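Local coordinates for protein phosphoinositol-specific phospholipase C (Pseudomonas sp., PDB 5FYP) that probably cleaves phosphatidylinositol-type membrane lipids at their phosphodiester bond, as a calcium-dependent, phosphoinositide-specific bacterial phospholipase C, at residues L41-T46 and Y283-Q288; W52-A57 and S129-K134; N99-W104 and F112-I117; K172-A177 and Y235-N240. All coordinates share one frame; numbering follows the deposited sequence. Where two conformers were deposited one is given.

Interaction 1. Residues L41-T46 and Y283-Q288; sequences LDSVRT and YRFAAQ
S43 and V44 pack against F285 where two loops of the TIM-barrel-like fold meet, one running into strand 46-52 and the other leaving strand 279-282. F285 can be followed outward from its backbone. Its CB lies 4.2 Å from CG1 of V44, and the two side chains cross at about a right angle. CG stands between the backbone N and the carbonyl carbon (chi1 50°), which swings the ring toward residues 43-44. CD1 then comes 3.9 Å from CB of S43, while CG1 of V44 lies near CD1 as well, coming obliquely to the ring. CE1 also touches CB of S43 and has OG as a looser neighbour. The serine methylene therefore meets the ring at its edge, close to the ring plane; F285 also touches C25, C28 and V40. A large aromatic suits this buried spot, and a small serine suits the partly exposed position beside the ring, its OG 3.9 Å from the methyl CB of A286. Polar ties come from R294, which hydrogen-bonds both the S43 and A286 carbonyls and so bridges the loops. The loop at 41-46 is also braced from within by R45: its NH1 reaches O of L41 at 2.7 Å, a nearly straight bond (167°) lying in the guanidinium plane and using a carbonyl lone pair.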
loop_
_atom_site.group_PDB
_atom_site.type_symbol
_atom_site.label_atom_id
_atom_site.label_comp_id
_atom_site.label_asym_id
_atom_site.label_seq_id
_atom_site.Cartn_x
_atom_site.Cartn_y
_atom_site.Cartn_z
ATOM N N LEU A 41 8.161 -10.464 -6.231
ATOM C CA LEU A 41 8.845 -10.557 -4.946
ATOM C C LEU A 41 10.290 -11.080 -5.073
ATOM O O LEU A 41 11.047 -11.058 -4.099
ATOM C CB LEU A 41 8.022 -11.378 -3.980
ATOM C CG LEU A 41 6.735 -10.658 -3.556
ATOM C CD1 LEU A 41 5.670 -11.608 -3.100
ATOM C CD2 LEU A 41 7.019 -9.623 -2.449
ATOM N N ASP A 42 10.715 -11.486 -6.267
ATOM C CA ASP A 42 12.160 -11.711 -6.479
ATOM C C ASP A 42 12.950 -10.407 -6.531
ATOM O O ASP A 42 14.175 -10.429 -6.404
ATOM C CB ASP A 42 12.388 -12.454 -7.795
ATOM C CG ASP A 42 11.778 -13.833 -7.823
ATOM O OD1 ASP A 42 11.425 -14.387 -6.774
ATOM O OD2 ASP A 42 11.762 -14.416 -8.903
ATOM N N SER A 43 12.244 -9.282 -6.711
ATOM C CA SER A 43 12.890 -7.981 -6.966
ATOM C C SER A 43 12.581 -6.882 -5.976
ATOM O O SER A 43 13.413 -6.016 -5.768
ATOM C CB SER A 43 12.555 -7.458 -8.357
ATOM O OG SER A 43 12.933 -8.364 -9.360
ATOM N N VAL A 44 11.352 -6.840 -5.464
ATOM C CA VAL A 44 10.874 -5.745 -4.605
ATOM C C VAL A 44 9.996 -6.314 -3.491
ATOM O O VAL A 44 9.611 -7.490 -3.517
ATOM C CB VAL A 44 10.122 -4.644 -5.383
ATOM C CG1 VAL A 44 11.044 -3.949 -6.397
ATOM C CG2 VAL A 44 8.877 -5.172 -6.074
ATOM N N ARG A 45 9.619 -5.452 -2.540
ATOM C CA ARG A 45 8.757 -5.779 -1.414
ATOM C C ARG A 45 7.490 -4.929 -1.370
ATOM O O ARG A 45 6.747 -5.023 -0.410
ATOM C CB ARG A 45 9.503 -5.727 -0.074
ATOM C CG ARG A 45 10.604 -6.760 0.047
ATOM C CD ARG A 45 10.098 -8.107 0.497
ATOM N NE ARG A 45 11.151 -9.151 0.393
ATOM C CZ ARG A 45 11.437 -9.801 -0.725
ATOM N NH1 ARG A 45 10.783 -9.566 -1.849
ATOM N NH2 ARG A 45 12.388 -10.719 -0.733
ATOM N N THR A 46 7.237 -4.159 -2.422
ATOM C CA THR A 46 6.019 -3.323 -2.509
ATOM C C THR A 46 5.389 -3.562 -3.850
ATOM O O THR A 46 6.010 -3.304 -4.897
ATOM C CB THR A 46 6.351 -1.852 -2.240
ATOM O OG1 THR A 46 6.861 -1.723 -0.904
ATOM C CG2 THR A 46 5.094 -0.986 -2.335
ATOM N N TYR A 283 6.983 1.044 -13.397
ATOM C CA TYR A 283 6.552 -0.062 -14.251
ATOM C C TYR A 283 7.661 -1.120 -14.366
ATOM O O TYR A 283 7.416 -2.318 -14.213
ATOM C CB TYR A 283 6.171 0.448 -15.623
ATOM C CG TYR A 283 4.992 1.369 -15.609
ATOM C CD1 TYR A 283 3.720 0.896 -15.261
ATOM C CD2 TYR A 283 5.096 2.713 -15.983
ATOM C CE1 TYR A 283 2.609 1.726 -15.278
ATOM C CE2 TYR A 283 4.004 3.562 -15.983
ATOM C CZ TYR A 283 2.755 3.057 -15.647
ATOM O OH TYR A 283 1.643 3.861 -15.687
ATOM N N ARG A 284 8.867 -0.644 -14.667
ATOM C CA ARG A 284 10.078 -1.489 -14.891
ATOM C C ARG A 284 10.879 -1.502 -13.579
ATOM O O ARG A 284 11.968 -0.944 -13.471
ATOM C CB ARG A 284 10.894 -0.973 -16.061
ATOM C CG ARG A 284 10.086 -0.855 -17.361
ATOM C CD ARG A 284 10.819 -0.152 -18.503
ATOM N NE ARG A 284 12.028 -0.811 -18.894
ATOM C CZ ARG A 284 12.932 -0.269 -19.695
ATOM N NH1 ARG A 284 12.824 1.015 -20.177
ATOM N NH2 ARG A 284 14.013 -0.981 -20.015
ATOM N N PHE A 285 10.298 -2.130 -12.565
ATOM C CA PHE A 285 10.879 -2.081 -11.225
ATOM C C PHE A 285 12.247 -2.781 -11.111
ATOM O O PHE A 285 13.120 -2.283 -10.399
ATOM C CB PHE A 285 9.900 -2.652 -10.180
ATOM C CG PHE A 285 9.342 -4.001 -10.550
ATOM C CD1 PHE A 285 10.029 -5.162 -10.247
ATOM C CD2 PHE A 285 8.155 -4.088 -11.260
ATOM C CE1 PHE A 285 9.526 -6.387 -10.652
ATOM C CE2 PHE A 285 7.688 -5.305 -11.689
ATOM C CZ PHE A 285 8.375 -6.451 -11.379
ATOM N N ALA A 286 12.442 -3.868 -11.834
ATOM C CA ALA A 286 13.704 -4.627 -11.696
ATOM C C ALA A 286 14.882 -3.831 -12.211
ATOM O O ALA A 286 16.006 -3.984 -11.720
ATOM C CB ALA A 286 13.624 -5.968 -12.387
ATOM N N ALA A 287 14.632 -2.944 -13.174
ATOM C CA ALA A 287 15.674 -2.118 -13.787
ATOM C C ALA A 287 16.174 -1.003 -12.865
ATOM O O ALA A 287 17.160 -0.355 -13.200
ATOM C CB ALA A 287 15.161 -1.507 -15.083
ATOM N N GLN A 288 15.509 -0.762 -11.749
ATOM C CA GLN A 288 15.886 0.319 -10.855
ATOM C C GLN A 288 16.722 -0.197 -9.700
ATOM O O GLN A 288 16.466 -1.280 -9.165
ATOM C CB GLN A 288 14.643 1.003 -10.250
ATOM C CG GLN A 288 13.547 1.267 -11.253
ATOM C CD GLN A 288 13.960 2.042 -12.456
ATOM O OE1 GLN A 288 14.718 2.984 -12.383
ATOM N NE2 GLN A 288 13.407 1.669 -13.605
#

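Interaction 2. Residues W52-A57 and S129-K134; sequences WDQRDA and SGRTPK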
loop_
_atom_site.group_PDB
_atom_site.type_symbol
_atom_site.label_atom_id
_atom_site.label_comp_id
_atom_site.label_asym_id
_atom_site.label_seq_id
_atom_site.Cartn_x
_atom_site.Cartn_y
_atom_site.Cartn_z
ATOM N N TRP A 52 -11.664 -4.260 -8.834
ATOM C CA TRP A 52 -12.985 -3.855 -9.355
ATOM C C TRP A 52 -14.054 -4.671 -8.681
ATOM O O TRP A 52 -13.896 -5.876 -8.423
ATOM C CB TRP A 52 -13.029 -4.095 -10.873
ATOM C CG TRP A 52 -12.056 -3.259 -11.655
ATOM C CD1 TRP A 52 -10.721 -3.458 -11.805
ATOM C CD2 TRP A 52 -12.354 -2.045 -12.350
ATOM N NE1 TRP A 52 -10.178 -2.436 -12.539
ATOM C CE2 TRP A 52 -11.156 -1.560 -12.893
ATOM C CE3 TRP A 52 -13.523 -1.320 -12.557
ATOM C CZ2 TRP A 52 -11.088 -0.371 -13.615
ATOM C CZ3 TRP A 52 -13.459 -0.140 -13.274
ATOM C CH2 TRP A 52 -12.248 0.324 -13.788
ATOM N N ASP A 53 -15.186 -4.030 -8.414
ATOM C CA ASP A 53 -16.350 -4.741 -7.894
ATOM C C ASP A 53 -17.028 -5.602 -8.959
ATOM O O ASP A 53 -17.541 -6.680 -8.690
ATOM C CB ASP A 53 -17.371 -3.731 -7.362
ATOM C CG ASP A 53 -16.992 -3.178 -6.004
ATOM O OD1 ASP A 53 -15.835 -2.740 -5.824
ATOM O OD2 ASP A 53 -17.838 -3.262 -5.079
ATOM N N GLN A 54 -17.085 -5.068 -10.181
ATOM C CA GLN A 54 -17.878 -5.657 -11.267
ATOM C C GLN A 54 -16.957 -6.291 -12.324
ATOM O O GLN A 54 -15.781 -5.959 -12.416
ATOM C CB GLN A 54 -18.742 -4.578 -11.934
ATOM C CG GLN A 54 -19.624 -3.754 -11.041
ATOM C CD GLN A 54 -20.743 -4.547 -10.476
ATOM O OE1 GLN A 54 -21.106 -5.610 -10.994
ATOM N NE2 GLN A 54 -21.265 -4.079 -9.369
ATOM N N ARG A 55 -17.518 -7.186 -13.128
ATOM C CA ARG A 55 -16.782 -7.838 -14.227
ATOM C C ARG A 55 -16.476 -6.849 -15.326
ATOM O O ARG A 55 -15.426 -6.922 -15.964
ATOM C CB ARG A 55 -17.612 -9.011 -14.763
ATOM C CG ARG A 55 -16.936 -9.816 -15.875
ATOM C CD ARG A 55 -17.777 -11.010 -16.310
ATOM N NE ARG A 55 -17.778 -12.029 -15.256
ATOM C CZ ARG A 55 -16.752 -12.837 -14.901
ATOM N NH1 ARG A 55 -15.556 -12.801 -15.526
ATOM N NH2 ARG A 55 -16.924 -13.717 -13.897
ATOM N N ASP A 56 -17.395 -5.934 -15.552
ATOM C CA ASP A 56 -17.171 -4.757 -16.368
ATOM C C ASP A 56 -17.508 -3.534 -15.532
ATOM O O ASP A 56 -17.283 -3.574 -14.359
ATOM C CB ASP A 56 -17.893 -4.854 -17.731
ATOM C CG ASP A 56 -19.405 -4.994 -17.626
ATOM O OD1 ASP A 56 -19.976 -4.744 -16.536
ATOM O OD2 ASP A 56 -19.995 -5.385 -18.651
ATOM N N ALA A 57 -17.953 -2.440 -16.123
ATOM C CA ALA A 57 -18.269 -1.239 -15.369
ATOM C C ALA A 57 -19.593 -1.299 -14.631
ATOM O O ALA A 57 -19.817 -0.496 -13.735
ATOM C CB ALA A 57 -18.248 -0.026 -16.305
ATOM N N SER A 129 -25.000 -6.333 -1.041
ATOM C CA SER A 129 -24.149 -6.815 -2.124
ATOM C C SER A 129 -22.823 -7.404 -1.654
ATOM O O SER A 129 -22.102 -7.958 -2.467
ATOM C CB SER A 129 -23.903 -5.741 -3.161
ATOM O OG SER A 129 -25.100 -5.445 -3.866
ATOM N N GLY A 130 -22.509 -7.315 -0.369
ATOM C CA GLY A 130 -21.376 -8.072 0.173
ATOM C C GLY A 130 -19.985 -7.529 -0.136
ATOM O O GLY A 130 -19.005 -8.259 -0.063
ATOM N N ARG A 131 -19.917 -6.235 -0.469
ATOM C CA ARG A 131 -18.625 -5.583 -0.791
ATOM C C ARG A 131 -18.501 -4.231 -0.078
ATOM O O ARG A 131 -18.054 -3.232 -0.650
ATOM C CB ARG A 131 -18.445 -5.468 -2.310
ATOM C CG ARG A 131 -18.362 -6.826 -3.014
ATOM C CD ARG A 131 -18.019 -6.657 -4.498
ATOM N NE ARG A 131 -19.024 -5.824 -5.157
ATOM C CZ ARG A 131 -20.170 -6.254 -5.639
ATOM N NH1 ARG A 131 -20.441 -7.561 -5.705
ATOM N NH2 ARG A 131 -21.057 -5.409 -6.137
ATOM N N THR A 132 -18.866 -4.228 1.192
ATOM C CA THR A 132 -18.692 -3.070 2.066
ATOM C C THR A 132 -17.244 -3.014 2.587
ATOM O O THR A 132 -16.496 -3.965 2.460
ATOM C CB THR A 132 -19.635 -3.164 3.263
ATOM O OG1 THR A 132 -19.196 -4.227 4.112
ATOM C CG2 THR A 132 -21.091 -3.325 2.861
ATOM N N PRO A 133 -16.879 -1.899 3.242
ATOM C CA PRO A 133 -15.597 -1.869 3.968
ATOM C C PRO A 133 -15.405 -3.062 4.908
ATOM O O PRO A 133 -14.306 -3.603 4.975
ATOM C CB PRO A 133 -15.653 -0.529 4.683
ATOM C CG PRO A 133 -16.405 0.330 3.706
ATOM C CD PRO A 133 -17.499 -0.569 3.195
ATOM N N LYS A 134 -16.453 -3.433 5.639
ATOM C CA LYS A 134 -16.351 -4.562 6.533
ATOM C C LYS A 134 -16.064 -5.880 5.775
ATOM O O LYS A 134 -15.231 -6.681 6.203
ATOM C CB LYS A 134 -17.609 -4.697 7.376
ATOM C CG LYS A 134 -17.623 -5.859 8.353
ATOM C CD LYS A 134 -18.650 -5.569 9.427
ATOM C CE LYS A 134 -18.974 -6.729 10.347
ATOM N NZ LYS A 134 -19.346 -7.987 9.640
HETATM O O HOH W 1 -16.409 -2.601 -2.868
HETATM O O HOH W 2 -20.574 -2.574 -5.790
#
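A salt bridge between D53 and R131 joins the loop that follows barrel strand 46-52 to the turn leading into helix 133-144. NE of R131 donates to OD2 of D53 at 2.8 Å, with an N-H...O angle of 157°. The carboxylate oxygen sits near the guanidinium plane, yet the donor meets it from above the carboxylate, for the two planes are turned 88° apart. A bend at chi3 (-58°) brings NE back alongside D53 as the two side chains slide past each other in opposite directions. The backbone O of D53 lies over one face of the guanidinium, toward its rim. One water widens the link, giving a proton to OD2 of D53 at 2.9 Å and accepting one from NH2 of R131 at 2.9 Å. An arginine suits this buried place because its several N-H groups serve different partners, NH1 going to the carbonyl of S62. A methionine here would probably leave OD2 of D53 without its cationic mate and the S62 carbonyl without its donor. Since OD1 of D53 also pairs with K120, directly after the calcium ligand D119, the aspartate lies between two cations, which probably balance its charge in the protein interior.

Interaction 3. Residues N99-W104 and F112-I117; sequences NDVKNW and FPITLI
The shortest polar bond lies inside helix 94-107, from N of N103 to O of N99 at 2.8 Å; such regular turns set V101 and W104 on the side facing strand 114-120. Between helix and strand the contact is wholly apolar. With CG1 of V101 opposite the backbone N (chi1 178°), that methyl lies 4.0 Å from CG2 of I114, the two side chains sliding past each other in opposite directions. CG2 of V101 meets CD2 of L116 at 3.9 Å, these branches reaching toward each other tip to tip. CD1 of I114 comes obliquely to the six-membered part of the W104 indole, 3.7 Å from CE3 and almost as near CZ3. Branched residues suit the strand, giving each helix residue a methyl to meet, and the flat indole gives CD1 of I114 a broad apolar surface to lie against, with H108 stacked on it. F144 of helix 133-144 touches both V101 and L116. Strand 114-120 lies between strands 46-52 and 184-189, and helix segment 99-104 runs antiparallel to strand segment 114-117 (178°), their axes 11.1 Å apart at closest approach, the layering of an outer helix on an inner strand that characterises a TIM barrel.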
loop_
_atom_site.group_PDB
_atom_site.type_symbol
_atom_site.label_atom_id
_atom_site.label_comp_id
_atom_site.label_asym_id
_atom_site.label_seq_id
_atom_site.Cartn_x
_atom_site.Cartn_y
_atom_site.Cartn_z
ATOM N N ASN A 99 -3.640 -14.370 -2.066
ATOM C CA ASN A 99 -3.070 -15.659 -1.676
ATOM C C ASN A 99 -1.696 -15.930 -2.260
ATOM O O ASN A 99 -0.862 -16.550 -1.591
ATOM C CB ASN A 99 -4.024 -16.791 -2.002
ATOM C CG ASN A 99 -4.967 -17.068 -0.851
ATOM O OD1 ASN A 99 -4.537 -17.210 0.305
ATOM N ND2 ASN A 99 -6.228 -17.192 -1.154
ATOM N N ASP A 100 -1.429 -15.399 -3.453
ATOM C CA ASP A 100 -0.068 -15.527 -3.996
ATOM C C ASP A 100 0.941 -14.839 -3.059
ATOM O O ASP A 100 2.026 -15.358 -2.799
ATOM C CB ASP A 100 0.030 -14.893 -5.378
ATOM C CG ASP A 100 -0.547 -15.764 -6.470
ATOM O OD1 ASP A 100 -0.796 -16.958 -6.228
ATOM O OD2 ASP A 100 -0.737 -15.208 -7.564
ATOM N N VAL A 101 0.579 -13.687 -2.506
ATOM C CA VAL A 101 1.447 -12.969 -1.556
ATOM C C VAL A 101 1.556 -13.755 -0.254
ATOM O O VAL A 101 2.642 -13.924 0.293
ATOM C CB VAL A 101 0.950 -11.537 -1.319
ATOM C CG1 VAL A 101 1.837 -10.834 -0.312
ATOM C CG2 VAL A 101 0.927 -10.781 -2.634
ATOM N N LYS A 102 0.426 -14.216 0.245
ATOM C CA LYS A 102 0.395 -14.978 1.498
ATOM C C LYS A 102 1.298 -16.223 1.405
ATOM O O LYS A 102 2.084 -16.522 2.293
ATOM C CB LYS A 102 -1.044 -15.338 1.810
ATOM C CG LYS A 102 -1.266 -15.913 3.198
ATOM C CD LYS A 102 -1.120 -17.393 3.271
ATOM C CE LYS A 102 -1.532 -17.862 4.652
ATOM N NZ LYS A 102 -1.205 -19.277 4.901
ATOM N N ASN A 103 1.176 -16.935 0.289
ATOM C CA ASN A 103 1.982 -18.127 0.067
ATOM C C ASN A 103 3.475 -17.821 -0.042
ATOM O O ASN A 103 4.285 -18.532 0.524
ATOM C CB ASN A 103 1.500 -18.867 -1.176
ATOM C CG ASN A 103 0.141 -19.514 -0.989
ATOM O OD1 ASN A 103 -0.273 -19.829 0.125
ATOM N ND2 ASN A 103 -0.567 -19.704 -2.083
ATOM N N TRP A 104 3.831 -16.753 -0.761
ATOM C CA TRP A 104 5.238 -16.351 -0.836
ATOM C C TRP A 104 5.741 -16.042 0.575
ATOM O O TRP A 104 6.827 -16.470 0.982
ATOM C CB TRP A 104 5.423 -15.149 -1.779
ATOM C CG TRP A 104 6.864 -14.759 -1.949
ATOM C CD1 TRP A 104 7.684 -15.113 -2.985
ATOM C CD2 TRP A 104 7.663 -13.975 -1.060
ATOM N NE1 TRP A 104 8.928 -14.609 -2.807
ATOM C CE2 TRP A 104 8.953 -13.917 -1.622
ATOM C CE3 TRP A 104 7.415 -13.310 0.158
ATOM C CZ2 TRP A 104 10.000 -13.245 -1.003
ATOM C CZ3 TRP A 104 8.460 -12.653 0.764
ATOM C CH2 TRP A 104 9.723 -12.598 0.171
ATOM N N PHE A 112 11.492 -9.208 4.816
ATOM C CA PHE A 112 11.253 -7.787 4.931
ATOM C C PHE A 112 9.758 -7.535 4.738
ATOM O O PHE A 112 9.118 -8.211 3.924
ATOM C CB PHE A 112 12.088 -7.080 3.854
ATOM C CG PHE A 112 12.036 -5.598 3.913
ATOM C CD1 PHE A 112 10.991 -4.908 3.319
ATOM C CD2 PHE A 112 13.015 -4.873 4.566
ATOM C CE1 PHE A 112 10.905 -3.533 3.420
ATOM C CE2 PHE A 112 12.954 -3.505 4.632
ATOM C CZ PHE A 112 11.895 -2.833 4.067
ATOM N N PRO A 113 9.152 -6.602 5.486
ATOM C CA PRO A 113 7.711 -6.424 5.380
ATOM C C PRO A 113 7.259 -6.131 3.956
ATOM O O PRO A 113 7.892 -5.332 3.250
ATOM C CB PRO A 113 7.430 -5.246 6.309
ATOM C CG PRO A 113 8.758 -4.550 6.451
ATOM C CD PRO A 113 9.745 -5.688 6.463
ATOM N N ILE A 114 6.156 -6.767 3.566
ATOM C CA ILE A 114 5.573 -6.566 2.234
ATOM C C ILE A 114 4.473 -5.518 2.324
ATOM O O ILE A 114 3.629 -5.617 3.200
ATOM C CB ILE A 114 4.994 -7.864 1.695
ATOM C CG1 ILE A 114 6.088 -8.904 1.495
ATOM C CG2 ILE A 114 4.206 -7.635 0.406
ATOM C CD1 ILE A 114 5.563 -10.322 1.347
ATOM N N THR A 115 4.508 -4.560 1.420
ATOM C CA THR A 115 3.469 -3.548 1.332
ATOM C C THR A 115 2.691 -3.783 0.039
ATOM O O THR A 115 3.277 -3.870 -1.042
ATOM C CB THR A 115 4.049 -2.131 1.376
ATOM O OG1 THR A 115 4.759 -1.955 2.599
ATOM C CG2 THR A 115 2.971 -1.069 1.325
ATOM N N LEU A 116 1.374 -3.895 0.154
ATOM C CA LEU A 116 0.477 -4.104 -0.997
ATOM C C LEU A 116 -0.418 -2.896 -1.163
ATOM O O LEU A 116 -1.236 -2.591 -0.297
ATOM C CB LEU A 116 -0.399 -5.320 -0.829
ATOM C CG LEU A 116 0.204 -6.648 -0.639
ATOM C CD1 LEU A 116 -0.882 -7.728 -0.635
ATOM C CD2 LEU A 116 1.224 -6.953 -1.724
ATOM N N ILE A 117 -0.255 -2.228 -2.294
ATOM C CA ILE A 117 -1.096 -1.091 -2.659
ATOM C C ILE A 117 -2.332 -1.647 -3.356
ATOM O O ILE A 117 -2.255 -2.279 -4.394
ATOM C CB ILE A 117 -0.334 -0.142 -3.623
ATOM C CG1 ILE A 117 1.057 0.269 -3.037
ATOM C CG2 ILE A 117 -1.188 1.052 -4.041
ATOM C CD1 ILE A 117 1.040 0.955 -1.695
#

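Interaction 4. Residues K172-A177 and Y235-N240; sequences KSWPTA and YVAMNN
Two residues before W174 reaches A237 and M238, the carbonyl of K172 accepts a hydrogen bond from the S256 hydroxyl, fixing the start of the segment near strand 258-262. The indole of W174 then turns inward, with CG lying beside the backbone N (chi1 -70°). Its CZ2 edge comes 3.5 Å from O of A237, which lies near the ring plane, so slightly positive ring hydrogens probably face the carbonyl oxygen. The methyl CB of A237 is 4.2 Å from the same CZ2, and CH2 of the ring meets CE of M238 at 3.9 Å, the thioether chain crossing the tryptophan at about a right angle. NE1 is satisfied by the carbonyl of S256. With L185 and I258 also touching it, the indole packs where strands 184-189, 238-242 and 258-262 of the TIM-barrel-like fold begin. Were W174 replaced by an alanine, a gap would probably open beside A237 and M238 and the S256 carbonyl would lose its indole donor. P175 packs next on L154 of helix 151-158, and A177 touches the F112 ring.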
loop_
_atom_site.group_PDB
_atom_site.type_symbol
_atom_site.label_atom_id
_atom_site.label_comp_id
_atom_site.label_asym_id
_atom_site.label_seq_id
_atom_site.Cartn_x
_atom_site.Cartn_y
_atom_site.Cartn_z
ATOM N N LYS A 172 7.859 10.815 15.279
ATOM C CA LYS A 172 7.884 9.435 15.779
ATOM C C LYS A 172 8.424 8.468 14.719
ATOM O O LYS A 172 8.338 8.643 13.510
ATOM C CB LYS A 172 6.485 9.019 16.273
ATOM C CG LYS A 172 6.003 9.711 17.590
ATOM C CD LYS A 172 6.441 8.940 18.835
ATOM C CE LYS A 172 5.877 9.390 20.165
ATOM N NZ LYS A 172 5.598 10.827 20.264
ATOM N N SER A 173 8.953 7.371 15.218
ATOM C CA SER A 173 9.459 6.282 14.383
ATOM C C SER A 173 8.457 5.139 14.325
ATOM O O SER A 173 7.901 4.696 15.345
ATOM C CB SER A 173 10.767 5.739 14.959
ATOM O OG SER A 173 11.752 6.724 14.914
ATOM N N TRP A 174 8.238 4.632 13.114
ATOM C CA TRP A 174 7.557 3.340 12.963
ATOM C C TRP A 174 8.442 2.227 13.534
ATOM O O TRP A 174 9.656 2.403 13.680
ATOM C CB TRP A 174 7.298 3.056 11.483
ATOM C CG TRP A 174 6.259 3.921 10.836
ATOM C CD1 TRP A 174 6.168 5.283 10.863
ATOM C CD2 TRP A 174 5.184 3.469 9.990
ATOM N NE1 TRP A 174 5.091 5.702 10.110
ATOM C CE2 TRP A 174 4.477 4.612 9.558
ATOM C CE3 TRP A 174 4.744 2.204 9.557
ATOM C CZ2 TRP A 174 3.365 4.529 8.750
ATOM C CZ3 TRP A 174 3.637 2.127 8.748
ATOM C CH2 TRP A 174 2.943 3.284 8.378
ATOM N N PRO A 175 7.863 1.026 13.753
ATOM C CA PRO A 175 8.719 -0.124 14.019
ATOM C C PRO A 175 9.739 -0.308 12.891
ATOM O O PRO A 175 9.526 0.097 11.731
ATOM C CB PRO A 175 7.730 -1.296 14.074
ATOM C CG PRO A 175 6.404 -0.648 14.406
ATOM C CD PRO A 175 6.452 0.644 13.659
ATOM N N THR A 176 10.846 -0.939 13.241
ATOM C CA THR A 176 11.907 -1.173 12.259
ATOM C C THR A 176 11.522 -2.282 11.305
ATOM O O THR A 176 10.597 -3.074 11.569
ATOM C CB THR A 176 13.257 -1.542 12.912
ATOM O OG1 THR A 176 13.070 -2.782 13.573
ATOM C CG2 THR A 176 13.724 -0.453 13.887
ATOM N N ALA A 177 12.246 -2.395 10.201
ATOM C CA ALA A 177 12.046 -3.545 9.312
ATOM C C ALA A 177 12.231 -4.867 10.064
ATOM O O ALA A 177 11.462 -5.803 9.846
ATOM C CB ALA A 177 12.912 -3.457 8.094
ATOM N N TYR A 235 -6.845 9.355 10.747
ATOM C CA TYR A 235 -6.272 8.026 10.552
ATOM C C TYR A 235 -5.144 7.996 9.540
ATOM O O TYR A 235 -4.564 6.950 9.301
ATOM C CB TYR A 235 -7.367 7.024 10.147
ATOM C CG TYR A 235 -8.394 6.749 11.219
ATOM C CD1 TYR A 235 -8.191 5.738 12.167
ATOM C CD2 TYR A 235 -9.519 7.516 11.340
ATOM C CE1 TYR A 235 -9.119 5.501 13.169
ATOM C CE2 TYR A 235 -10.453 7.292 12.352
ATOM C CZ TYR A 235 -10.237 6.292 13.277
ATOM O OH TYR A 235 -11.110 6.054 14.302
ATOM N N VAL A 236 -4.854 9.122 8.887
ATOM C CA VAL A 236 -3.913 9.110 7.767
ATOM C C VAL A 236 -2.461 8.984 8.237
ATOM O O VAL A 236 -1.930 9.886 8.879
ATOM C CB VAL A 236 -4.114 10.383 6.919
ATOM C CG1 VAL A 236 -3.032 10.567 5.888
ATOM C CG2 VAL A 236 -5.490 10.355 6.257
ATOM N N ALA A 237 -1.839 7.890 7.799
ATOM C CA ALA A 237 -0.452 7.581 8.108
ATOM C C ALA A 237 0.382 7.356 6.850
ATOM O O ALA A 237 1.551 6.966 6.918
ATOM C CB ALA A 237 -0.368 6.347 8.995
ATOM N N MET A 238 -0.229 7.621 5.683
ATOM C CA MET A 238 0.357 7.378 4.377
ATOM C C MET A 238 -0.214 8.403 3.410
ATOM O O MET A 238 -1.337 8.873 3.610
ATOM C CB MET A 238 0.031 5.979 3.863
ATOM C CG MET A 238 0.614 4.876 4.728
ATOM S SD MET A 238 0.722 3.365 3.742
ATOM C CE MET A 238 1.483 2.223 4.895
ATOM N N ASN A 239 0.563 8.745 2.386
ATOM C CA ASN A 239 0.126 9.728 1.392
ATOM C C ASN A 239 0.539 9.267 0.002
ATOM O O ASN A 239 1.619 8.734 -0.193
ATOM C CB ASN A 239 0.702 11.107 1.696
ATOM C CG ASN A 239 0.073 11.710 2.941
ATOM O OD1 ASN A 239 0.585 11.547 4.070
ATOM N ND2 ASN A 239 -1.048 12.377 2.756
ATOM N N ASN A 240 -0.350 9.519 -0.973
ATOM C CA ASN A 240 -0.177 9.056 -2.349
ATOM C C ASN A 240 -0.080 10.285 -3.262
ATOM O O ASN A 240 -0.958 11.140 -3.283
ATOM C CB ASN A 240 -1.282 8.089 -2.827
ATOM C CG ASN A 240 -0.808 7.061 -3.903
ATOM O OD1 ASN A 240 0.179 6.279 -3.800
ATOM N ND2 ASN A 240 -1.609 7.010 -4.934
#

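Interactions 2, 3 and 4 are all nested, along the chain, inside the long loop closed by interaction 1, and interaction 3 is nested in turn inside interaction 2. Interaction 4 opens after interactions 2 and 3 have closed. Strand 46-52 runs between interaction 1 at its start and interaction 2 at its end, whose centres are 29 Å apart. The neighbouring strand 114-120 carries interaction 3, which touches interaction 1 through R45 and W104 and interaction 4 through F112 and A177. Interactions 2 and 4 lie on opposite sides of the chain's centre, 28 Å apart. Together they tie loops and helices around a barrel whose strands supply the calcium ligands E48, D50 and D119.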